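Local coordinates for protein TRAP-type C4-dicarboxylate:H+ symport system substrate-binding component DctP (Shewanella oneidensis, PDB 4MX6) that probably captures C4-dicarboxylates such as succinate in the periplasm and delivers them to a TRAP-type proton symporter, at residues A[173-184]-A[190-201]; A[215-224]-A[233-244]. All coordinates share one frame; numbering follows the deposited sequence. Where two conformers were deposited one is given.

Contact 1: residues A[173-184]-A[190-201]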
loop_
_atom_site.group_PDB
_atom_site.type_symbol
_atom_site.label_atom_id
_atom_site.label_comp_id
_atom_site.label_asym_id
_atom_site.label_seq_id
_atom_site.Cartn_x
_atom_site.Cartn_y
_atom_site.Cartn_z
ATOM N N ALA A 173 19.398 6.961 10.896
ATOM C CA ALA A 173 18.391 7.734 10.164
ATOM C C ALA A 173 18.324 9.206 10.582
ATOM O O ALA A 173 17.631 9.995 9.947
ATOM C CB ALA A 173 17.031 7.097 10.349
ATOM N N LYS A 174 19.024 9.580 11.659
ATOM C CA LYS A 174 18.867 10.926 12.200
ATOM C C LYS A 174 19.240 11.975 11.165
ATOM O O LYS A 174 20.300 11.896 10.539
ATOM C CB LYS A 174 19.713 11.122 13.462
ATOM C CG LYS A 174 19.474 12.470 14.151
ATOM C CD LYS A 174 19.998 12.471 15.581
ATOM C CE LYS A 174 19.658 13.771 16.308
ATOM N NZ LYS A 174 18.190 13.942 16.520
ATOM N N GLY A 175 18.364 12.959 10.990
ATOM C CA GLY A 175 18.623 14.084 10.111
ATOM C C GLY A 175 18.398 13.816 8.625
ATOM O O GLY A 175 18.579 14.712 7.808
ATOM N N LEU A 176 18.016 12.595 8.259
ATOM C CA LEU A 176 17.791 12.278 6.853
ATOM C C LEU A 176 16.350 12.589 6.466
ATOM O O LEU A 176 15.428 12.402 7.268
ATOM C CB LEU A 176 18.083 10.806 6.562
ATOM C CG LEU A 176 19.512 10.313 6.756
ATOM C CD1 LEU A 176 19.595 8.850 6.335
ATOM C CD2 LEU A 176 20.543 11.174 6.021
ATOM N N LYS A 177 16.167 13.047 5.231
ATOM C CA LYS A 177 14.839 13.338 4.700
ATOM C C LYS A 177 14.287 12.093 4.017
ATOM O O LYS A 177 14.917 11.566 3.095
ATOM C CB LYS A 177 14.920 14.488 3.686
ATOM C CG LYS A 177 15.050 15.865 4.318
ATOM C CD LYS A 177 15.201 16.984 3.286
ATOM C CE LYS A 177 16.565 16.994 2.654
ATOM N NZ LYS A 177 16.895 18.374 2.209
ATOM N N PHE A 178 13.119 11.628 4.464
ATOM C CA PHE A 178 12.443 10.488 3.852
ATOM C C PHE A 178 11.105 10.926 3.283
ATOM O O PHE A 178 10.302 11.537 3.979
ATOM C CB PHE A 178 12.180 9.379 4.880
ATOM C CG PHE A 178 13.410 8.604 5.280
ATOM C CD1 PHE A 178 14.255 9.079 6.270
ATOM C CD2 PHE A 178 13.706 7.386 4.688
ATOM C CE1 PHE A 178 15.369 8.365 6.651
ATOM C CE2 PHE A 178 14.832 6.669 5.071
ATOM C CZ PHE A 178 15.654 7.162 6.055
ATOM N N ARG A 179 10.841 10.578 2.032
ATOM C CA ARG A 179 9.475 10.679 1.535
ATOM C C ARG A 179 8.614 9.659 2.262
ATOM O O ARG A 179 9.052 8.541 2.532
ATOM C CB ARG A 179 9.417 10.419 0.038
ATOM C CG ARG A 179 8.001 10.442 -0.551
ATOM C CD ARG A 179 7.378 9.051 -0.645
ATOM N NE ARG A 179 6.010 9.114 -1.167
ATOM C CZ ARG A 179 5.285 8.049 -1.491
ATOM N NH1 ARG A 179 4.033 8.208 -1.891
ATOM N NH2 ARG A 179 5.791 6.834 -1.402
ATOM N N VAL A 180 7.377 10.054 2.542
ATOM C CA VAL A 180 6.342 9.142 3.020
ATOM C C VAL A 180 5.082 9.322 2.174
ATOM O O VAL A 180 4.809 10.398 1.629
ATOM C CB VAL A 180 5.994 9.340 4.520
ATOM C CG1 VAL A 180 7.143 8.865 5.394
ATOM C CG2 VAL A 180 5.603 10.779 4.815
ATOM N N MET A 181 4.303 8.246 2.102
ATOM C CA MET A 181 2.903 8.353 1.721
ATOM C C MET A 181 2.227 9.353 2.658
ATOM O O MET A 181 2.707 9.605 3.764
ATOM C CB MET A 181 2.229 6.982 1.817
ATOM C CG MET A 181 2.799 5.962 0.836
ATOM S SD MET A 181 2.026 4.334 0.898
ATOM C CE MET A 181 2.807 3.602 2.338
ATOM N N ALA A 182 1.090 9.898 2.239
ATOM C CA ALA A 182 0.452 10.972 2.998
ATOM C C ALA A 182 -0.289 10.450 4.232
ATOM O O ALA A 182 -1.509 10.339 4.245
ATOM C CB ALA A 182 -0.466 11.776 2.108
ATOM N N SER A 183 0.486 10.142 5.265
ATOM C CA SER A 183 0.017 9.538 6.504
ATOM C C SER A 183 0.694 10.188 7.694
ATOM O O SER A 183 1.918 10.252 7.763
ATOM C CB SER A 183 0.370 8.057 6.508
ATOM O OG SER A 183 0.312 7.534 7.825
ATOM N N ASP A 184 -0.102 10.645 8.651
ATOM C CA ASP A 184 0.446 11.150 9.910
ATOM C C ASP A 184 1.213 10.069 10.690
ATOM O O ASP A 184 2.163 10.373 11.417
ATOM C CB ASP A 184 -0.668 11.685 10.816
ATOM C CG ASP A 184 -1.299 12.965 10.308
ATOM O OD1 ASP A 184 -0.655 13.694 9.532
ATOM O OD2 ASP A 184 -2.438 13.262 10.744
ATOM N N PHE A 190 9.032 8.367 11.208
ATOM C CA PHE A 190 10.330 8.991 10.961
ATOM C C PHE A 190 10.690 10.046 12.009
ATOM O O PHE A 190 11.854 10.139 12.400
ATOM C CB PHE A 190 10.430 9.501 9.522
ATOM C CG PHE A 190 10.570 8.380 8.528
ATOM C CD1 PHE A 190 11.767 7.689 8.425
ATOM C CD2 PHE A 190 9.498 7.966 7.751
ATOM C CE1 PHE A 190 11.898 6.641 7.559
ATOM C CE2 PHE A 190 9.636 6.910 6.867
ATOM C CZ PHE A 190 10.837 6.260 6.772
ATOM N N ASP A 191 9.711 10.798 12.511
ATOM C CA ASP A 191 9.960 11.712 13.640
ATOM C C ASP A 191 10.588 10.960 14.823
ATOM O O ASP A 191 11.418 11.509 15.546
ATOM C CB ASP A 191 8.660 12.359 14.156
ATOM C CG ASP A 191 8.048 13.366 13.210
ATOM O OD1 ASP A 191 8.756 13.942 12.365
ATOM O OD2 ASP A 191 6.825 13.599 13.352
ATOM N N ALA A 192 10.159 9.721 15.044
ATOM C CA ALA A 192 10.572 8.953 16.220
ATOM C C ALA A 192 12.070 8.669 16.252
ATOM O O ALA A 192 12.628 8.393 17.313
ATOM C CB ALA A 192 9.793 7.648 16.280
ATOM N N VAL A 193 12.716 8.737 15.089
ATOM C CA VAL A 193 14.156 8.524 14.981
ATOM C C VAL A 193 14.889 9.793 14.536
ATOM O O VAL A 193 16.056 9.748 14.133
ATOM C CB VAL A 193 14.504 7.319 14.058
ATOM C CG1 VAL A 193 13.985 6.012 14.673
ATOM C CG2 VAL A 193 13.951 7.509 12.644
ATOM N N GLY A 194 14.223 10.934 14.637
ATOM C CA GLY A 194 14.863 12.198 14.319
ATOM C C GLY A 194 15.102 12.396 12.827
ATOM O O GLY A 194 15.902 13.247 12.434
ATOM N N ALA A 195 14.427 11.606 11.995
ATOM C CA ALA A 195 14.431 11.846 10.552
ATOM C C ALA A 195 13.372 12.887 10.194
ATOM O O ALA A 195 12.548 13.254 11.027
ATOM C CB ALA A 195 14.204 10.546 9.797
ATOM N N ILE A 196 13.401 13.355 8.951
ATOM C CA ILE A 196 12.523 14.431 8.501
ATOM C C ILE A 196 11.579 13.876 7.425
ATOM O O ILE A 196 11.987 13.667 6.282
ATOM C CB ILE A 196 13.348 15.593 7.897
ATOM C CG1 ILE A 196 14.431 16.083 8.874
ATOM C CG2 ILE A 196 12.424 16.729 7.473
ATOM C CD1 ILE A 196 13.902 16.709 10.135
ATOM N N PRO A 197 10.316 13.624 7.784
ATOM C CA PRO A 197 9.379 13.065 6.800
ATOM C C PRO A 197 8.814 14.143 5.895
ATOM O O PRO A 197 8.538 15.257 6.339
ATOM C CB PRO A 197 8.271 12.479 7.670
ATOM C CG PRO A 197 8.282 13.338 8.909
ATOM C CD PRO A 197 9.719 13.728 9.132
ATOM N N VAL A 198 8.606 13.770 4.635
ATOM C CA VAL A 198 8.078 14.659 3.606
ATOM C C VAL A 198 6.955 13.905 2.872
ATOM O O VAL A 198 7.211 12.881 2.245
ATOM C CB VAL A 198 9.202 15.064 2.603
ATOM C CG1 VAL A 198 8.682 16.051 1.580
ATOM C CG2 VAL A 198 10.430 15.639 3.333
ATOM N N LYS A 199 5.706 14.368 2.971
ATOM C CA LYS A 199 4.599 13.705 2.291
ATOM C C LYS A 199 4.598 14.103 0.820
ATOM O O LYS A 199 4.508 15.282 0.502
ATOM C CB LYS A 199 3.262 14.078 2.940
ATOM C CG LYS A 199 3.110 13.636 4.393
ATOM C CD LYS A 199 1.811 14.150 4.997
ATOM C CE LYS A 199 1.717 13.825 6.476
ATOM N NZ LYS A 199 0.448 14.301 7.060
ATOM N N LYS A 200 4.684 13.122 -0.070
ATOM C CA LYS A 200 4.684 13.378 -1.510
ATOM C C LYS A 200 3.973 12.251 -2.243
ATOM O O LYS A 200 4.019 11.109 -1.811
ATOM C CB LYS A 200 6.115 13.485 -2.058
ATOM C CG LYS A 200 6.930 14.652 -1.536
ATOM C CD LYS A 200 6.427 15.968 -2.086
ATOM C CE LYS A 200 7.248 17.130 -1.578
ATOM N NZ LYS A 200 6.870 18.406 -2.235
ATOM N N PRO A 201 3.348 12.560 -3.386
ATOM C CA PRO A 201 2.698 11.508 -4.181
ATOM C C PRO A 201 3.711 10.532 -4.781
ATOM O O PRO A 201 4.855 10.893 -5.089
ATOM C CB PRO A 201 1.986 12.292 -5.275
ATOM C CG PRO A 201 2.677 13.566 -5.346
ATOM C CD PRO A 201 3.177 13.890 -3.986
HETATM O O HOH W 1 -1.903 12.762 6.140
#
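K199 reaches D184 in a salt bridge, NZ to OD1 2.8 Å, and R179 grips the carbonyl of K200 side-on: its NE and NH1 each lie 2.9 Å from K200 O, which sits in the guanidinium plane. These bonds tie together a beta-alpha-beta unit whose parallel strands, 177-180 and 196-199, are joined by helix 184-191. R179 belongs to the succinate site; the K200 carbonyl, by holding one edge of the guanidinium, fixes its rotation while NH2 bonds succinate.

Between the strands run the parallel-sheet bonds, from I196 N to L176 O (2.8 Å) through to K200 N on V180 O. Ahead of both strands, G175 N bonds G194 O, and G194, with positive phi, closes the helix in a Schellman motif. K199 keeps its chain extended beyond CG, which carries the ammonium past V180 and A182 to D184; a water also bonds NZ.

On the face of F178 and V180 the sheet packs against F190. The F178 and F190 rings form an offset stack, centroids 4.4 Å apart and planes at 17°. F178 CB stands over the F190 centroid in a CH-pi contact at 3.8 Å, while V180 CG1 meets F190 CD2 at 3.5 Å.

Contact 2: residues A[215-224]-A[233-244]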
loop_
_atom_site.group_PDB
_atom_site.type_symbol
_atom_site.label_atom_id
_atom_site.label_comp_id
_atom_site.label_asym_id
_atom_site.label_seq_id
_atom_site.Cartn_x
_atom_site.Cartn_y
_atom_site.Cartn_z
ATOM N N ASP A 215 16.631 11.989 0.914
ATOM C CA ASP A 215 17.697 11.031 1.125
ATOM C C ASP A 215 17.243 9.587 0.963
ATOM O O ASP A 215 18.018 8.743 0.517
ATOM C CB ASP A 215 18.288 11.242 2.514
ATOM C CG ASP A 215 18.890 12.618 2.664
ATOM O OD1 ASP A 215 19.859 12.904 1.933
ATOM O OD2 ASP A 215 18.387 13.407 3.484
ATOM N N GLY A 216 15.993 9.295 1.318
ATOM C CA GLY A 216 15.530 7.922 1.355
ATOM C C GLY A 216 14.024 7.818 1.301
ATOM O O GLY A 216 13.316 8.811 1.209
ATOM N N GLN A 217 13.550 6.580 1.334
ATOM C CA GLN A 217 12.123 6.302 1.318
ATOM C C GLN A 217 11.901 4.897 1.869
ATOM O O GLN A 217 12.848 4.251 2.330
ATOM C CB GLN A 217 11.531 6.504 -0.094
ATOM C CG GLN A 217 12.160 5.661 -1.211
ATOM C CD GLN A 217 11.599 4.252 -1.289
ATOM O OE1 GLN A 217 10.412 4.061 -1.537
ATOM N NE2 GLN A 217 12.452 3.258 -1.065
ATOM N N GLU A 218 10.652 4.434 1.866
ATOM C CA GLU A 218 10.313 3.086 2.339
ATOM C C GLU A 218 9.358 2.472 1.319
ATOM O O GLU A 218 8.385 3.111 0.898
ATOM C CB GLU A 218 9.668 3.114 3.735
ATOM C CG GLU A 218 8.508 4.096 3.853
ATOM C CD GLU A 218 7.580 3.862 5.045
ATOM O OE1 GLU A 218 7.981 3.194 6.011
ATOM O OE2 GLU A 218 6.421 4.332 4.985
ATOM N N ASN A 219 9.605 1.230 0.927
ATOM C CA ASN A 219 8.719 0.590 -0.040
ATOM C C ASN A 219 9.009 -0.897 -0.164
ATOM O O ASN A 219 9.993 -1.407 0.376
ATOM C CB ASN A 219 8.764 1.277 -1.417
ATOM C CG ASN A 219 7.372 1.555 -1.924
ATOM O OD1 ASN A 219 6.566 0.627 -2.050
ATOM N ND2 ASN A 219 7.042 2.821 -2.121
ATOM N N THR A 220 8.136 -1.591 -0.881
ATOM C CA THR A 220 8.294 -3.014 -1.080
ATOM C C THR A 220 9.294 -3.290 -2.193
ATOM O O THR A 220 9.598 -2.411 -3.012
ATOM C CB THR A 220 6.952 -3.665 -1.457
ATOM O OG1 THR A 220 6.578 -3.171 -2.752
ATOM C CG2 THR A 220 5.865 -3.337 -0.423
ATOM N N TRP A 221 9.788 -4.516 -2.262
ATOM C CA TRP A 221 10.685 -4.896 -3.355
ATOM C C TRP A 221 10.041 -4.617 -4.713
ATOM O O TRP A 221 10.718 -4.175 -5.631
ATOM C CB TRP A 221 11.113 -6.367 -3.283
ATOM C CG TRP A 221 11.883 -6.725 -2.059
ATOM C CD1 TRP A 221 11.460 -7.539 -1.063
ATOM C CD2 TRP A 221 13.205 -6.299 -1.694
ATOM N NE1 TRP A 221 12.417 -7.651 -0.099
ATOM C CE2 TRP A 221 13.498 -6.895 -0.449
ATOM C CE3 TRP A 221 14.165 -5.477 -2.287
ATOM C CZ2 TRP A 221 14.706 -6.702 0.207
ATOM C CZ3 TRP A 221 15.373 -5.303 -1.629
ATOM C CH2 TRP A 221 15.626 -5.917 -0.398
ATOM N N SER A 222 8.748 -4.904 -4.854
ATOM C CA SER A 222 8.082 -4.746 -6.144
ATOM C C SER A 222 8.081 -3.299 -6.606
ATOM O O SER A 222 8.372 -3.032 -7.770
ATOM C CB SER A 222 6.647 -5.258 -6.081
ATOM O OG SER A 222 5.882 -4.774 -7.178
ATOM N N ASN A 223 7.750 -2.357 -5.734
ATOM C CA ASN A 223 7.806 -0.948 -6.122
ATOM C C ASN A 223 9.250 -0.460 -6.328
ATOM O O ASN A 223 9.536 0.317 -7.247
ATOM C CB ASN A 223 7.077 -0.063 -5.117
ATOM C CG ASN A 223 5.583 0.001 -5.376
ATOM O OD1 ASN A 223 5.113 -0.186 -6.517
ATOM N ND2 ASN A 223 4.831 0.297 -4.336
ATOM N N THR A 224 10.160 -0.924 -5.478
ATOM C CA THR A 224 11.552 -0.507 -5.545
ATOM C C THR A 224 12.142 -0.913 -6.896
ATOM O O THR A 224 12.878 -0.134 -7.519
ATOM C CB THR A 224 12.343 -1.117 -4.376
ATOM O OG1 THR A 224 11.791 -0.669 -3.140
ATOM C CG2 THR A 224 13.807 -0.727 -4.411
ATOM N N GLN A 233 19.607 4.869 -5.136
ATOM C CA GLN A 233 19.802 4.679 -3.696
ATOM C C GLN A 233 20.932 3.677 -3.514
ATOM O O GLN A 233 20.848 2.572 -4.041
ATOM C CB GLN A 233 18.528 4.142 -3.036
ATOM C CG GLN A 233 17.359 5.091 -3.125
ATOM C CD GLN A 233 17.392 6.117 -2.011
ATOM O OE1 GLN A 233 16.748 5.939 -0.987
ATOM N NE2 GLN A 233 18.119 7.198 -2.210
ATOM N N SER A 234 21.971 4.025 -2.762
ATOM C CA SER A 234 23.110 3.125 -2.641
ATOM C C SER A 234 22.882 1.925 -1.713
ATOM O O SER A 234 23.604 0.927 -1.834
ATOM C CB SER A 234 24.376 3.884 -2.209
ATOM O OG SER A 234 24.226 4.419 -0.907
ATOM N N HIS A 235 21.917 2.013 -0.792
ATOM C CA HIS A 235 21.725 0.980 0.226
ATOM C C HIS A 235 20.266 0.700 0.499
ATOM O O HIS A 235 19.476 1.623 0.684
ATOM C CB HIS A 235 22.371 1.424 1.528
ATOM C CG HIS A 235 23.855 1.394 1.487
ATOM N ND1 HIS A 235 24.621 2.436 1.007
ATOM C CD2 HIS A 235 24.721 0.418 1.840
ATOM C CE1 HIS A 235 25.896 2.103 1.076
ATOM N NE2 HIS A 235 25.982 0.882 1.574
ATOM N N ILE A 236 19.915 -0.581 0.537
ATOM C CA ILE A 236 18.559 -1.014 0.877
ATOM C C ILE A 236 18.661 -1.849 2.133
ATOM O O ILE A 236 19.389 -2.837 2.167
ATOM C CB ILE A 236 17.931 -1.865 -0.248
ATOM C CG1 ILE A 236 17.961 -1.099 -1.562
ATOM C CG2 ILE A 236 16.506 -2.305 0.127
ATOM C CD1 ILE A 236 17.519 -1.913 -2.762
ATOM N N THR A 237 17.948 -1.445 3.172
ATOM C CA THR A 237 17.978 -2.139 4.441
ATOM C C THR A 237 16.700 -2.975 4.566
ATOM O O THR A 237 15.585 -2.451 4.481
ATOM C CB THR A 237 18.123 -1.129 5.587
ATOM O OG1 THR A 237 19.359 -0.411 5.444
ATOM C CG2 THR A 237 18.143 -1.831 6.924
ATOM N N GLU A 238 16.880 -4.285 4.694
ATOM C CA GLU A 238 15.765 -5.228 4.762
ATOM C C GLU A 238 15.190 -5.249 6.175
ATOM O O GLU A 238 15.464 -6.132 6.978
ATOM C CB GLU A 238 16.213 -6.617 4.308
ATOM C CG GLU A 238 15.067 -7.610 4.124
ATOM C CD GLU A 238 15.481 -8.843 3.320
ATOM O OE1 GLU A 238 16.673 -8.988 3.009
ATOM O OE2 GLU A 238 14.616 -9.673 2.986
ATOM N N SER A 239 14.376 -4.241 6.437
ATOM C CA SER A 239 13.832 -3.946 7.741
ATOM C C SER A 239 12.452 -4.568 7.976
ATOM O O SER A 239 12.071 -4.787 9.118
ATOM C CB SER A 239 13.750 -2.432 7.870
ATOM O OG SER A 239 13.182 -1.876 6.697
ATOM N N ASN A 240 11.684 -4.811 6.910
ATOM C CA ASN A 240 10.321 -5.342 7.050
ATOM C C ASN A 240 9.544 -4.595 8.131
ATOM O O ASN A 240 8.840 -5.207 8.937
ATOM C CB ASN A 240 10.353 -6.844 7.350
ATOM C CG ASN A 240 10.926 -7.648 6.206
ATOM O OD1 ASN A 240 10.467 -7.546 5.072
ATOM N ND2 ASN A 240 11.914 -8.479 6.500
ATOM N N HIS A 241 9.636 -3.267 8.136
ATOM C CA HIS A 241 9.231 -2.488 9.303
ATOM C C HIS A 241 7.767 -2.018 9.284
ATOM O O HIS A 241 7.307 -1.415 10.249
ATOM C CB HIS A 241 10.143 -1.279 9.466
ATOM C CG HIS A 241 10.078 -0.360 8.301
ATOM N ND1 HIS A 241 10.871 -0.521 7.185
ATOM C CD2 HIS A 241 9.256 0.683 8.040
ATOM C CE1 HIS A 241 10.540 0.394 6.294
ATOM N NE2 HIS A 241 9.558 1.134 6.787
ATOM N N GLY A 242 7.044 -2.289 8.202
ATOM C CA GLY A 242 5.622 -1.972 8.123
ATOM C C GLY A 242 5.045 -2.663 6.914
ATOM O O GLY A 242 5.794 -3.216 6.103
ATOM N N VAL A 243 3.723 -2.651 6.776
ATOM C CA VAL A 243 3.076 -3.245 5.609
ATOM C C VAL A 243 2.605 -2.178 4.644
ATOM O O VAL A 243 2.122 -1.129 5.054
ATOM C CB VAL A 243 1.890 -4.180 6.006
ATOM C CG1 VAL A 243 0.754 -3.452 6.718
ATOM C CG2 VAL A 243 1.338 -4.908 4.786
ATOM N N LEU A 244 2.783 -2.460 3.352
ATOM C CA LEU A 244 2.131 -1.713 2.273
ATOM C C LEU A 244 1.115 -2.651 1.646
ATOM O O LEU A 244 1.472 -3.581 0.932
ATOM C CB LEU A 244 3.127 -1.243 1.208
ATOM C CG LEU A 244 2.464 -0.744 -0.124
ATOM C CD1 LEU A 244 1.625 0.487 0.088
ATOM C CD2 LEU A 244 3.493 -0.472 -1.213
#
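E218 and H241 both set CG between the backbone N and the carbonyl carbon (chi1 51° and 61°), and from there the extended glutamate chain brings its carboxylate to the imidazole edge. H241 NE2 donates to E218 OE1 over 2.7 Å, with the oxygen in the ring plane and approached on its anti side. The ring's other nitrogen, ND1, shares a hydrogen bond with S239 OG, so both edges hold the imidazole against turning. K159 makes a salt bridge with E218 OE2 and Q189 donates to OE1, which would probably favour a charged carboxylate.

At the far end, Q233 bends at chi2 and NE2 donates to D215 O at 3.1 Å, arriving above the carbonyl plane; its OE1 takes a bond from T162. With an alanine here the amide is gone, and D215 O and T162 OG1 would probably each lose a partner.

Away from both bonds, the W221 indole packs against 233-244. I236 CG2 packs on its CZ3 at 3.7 Å, while E238 comes to the ring edge at CZ2, its carboxylate nearly perpendicular to the indole (87°) and salt-bridged to K289.

L244 CD2 lies 3.4 Å from N219 OD1 and also touches N223 ND2. That OD1 accepts from T220 N and, at 2.9 Å, from N223 ND2. T220 is the N-cap of helix 221-226. N219 and N223 also bond succinate, so this strand-to-helix turn, with its asparagine pair, contributes directly to the dicarboxylate site of this TRAP solute-binding protein.

Contact 1 is partly buried, with lysines on its exposed side, whereas contact 2 lies deeper and has no exposed residue among those that touch. In contact 1 two neighbouring strands pair by their backbones; in contact 2 the segments never pair as strands and meet through a buried histidine-carboxylate bond, a glutamine amide on a backbone carbonyl, and apolar packing. The two contacts adjoin: K177 O lies 2.8 Å from D215 N, a probable hydrogen bond, and F178 CD2 packs on the backbone of G216. They also converge on one ligand, since R179 of 173-184 and N219 of 215-224 both bond the same succinate oxygen.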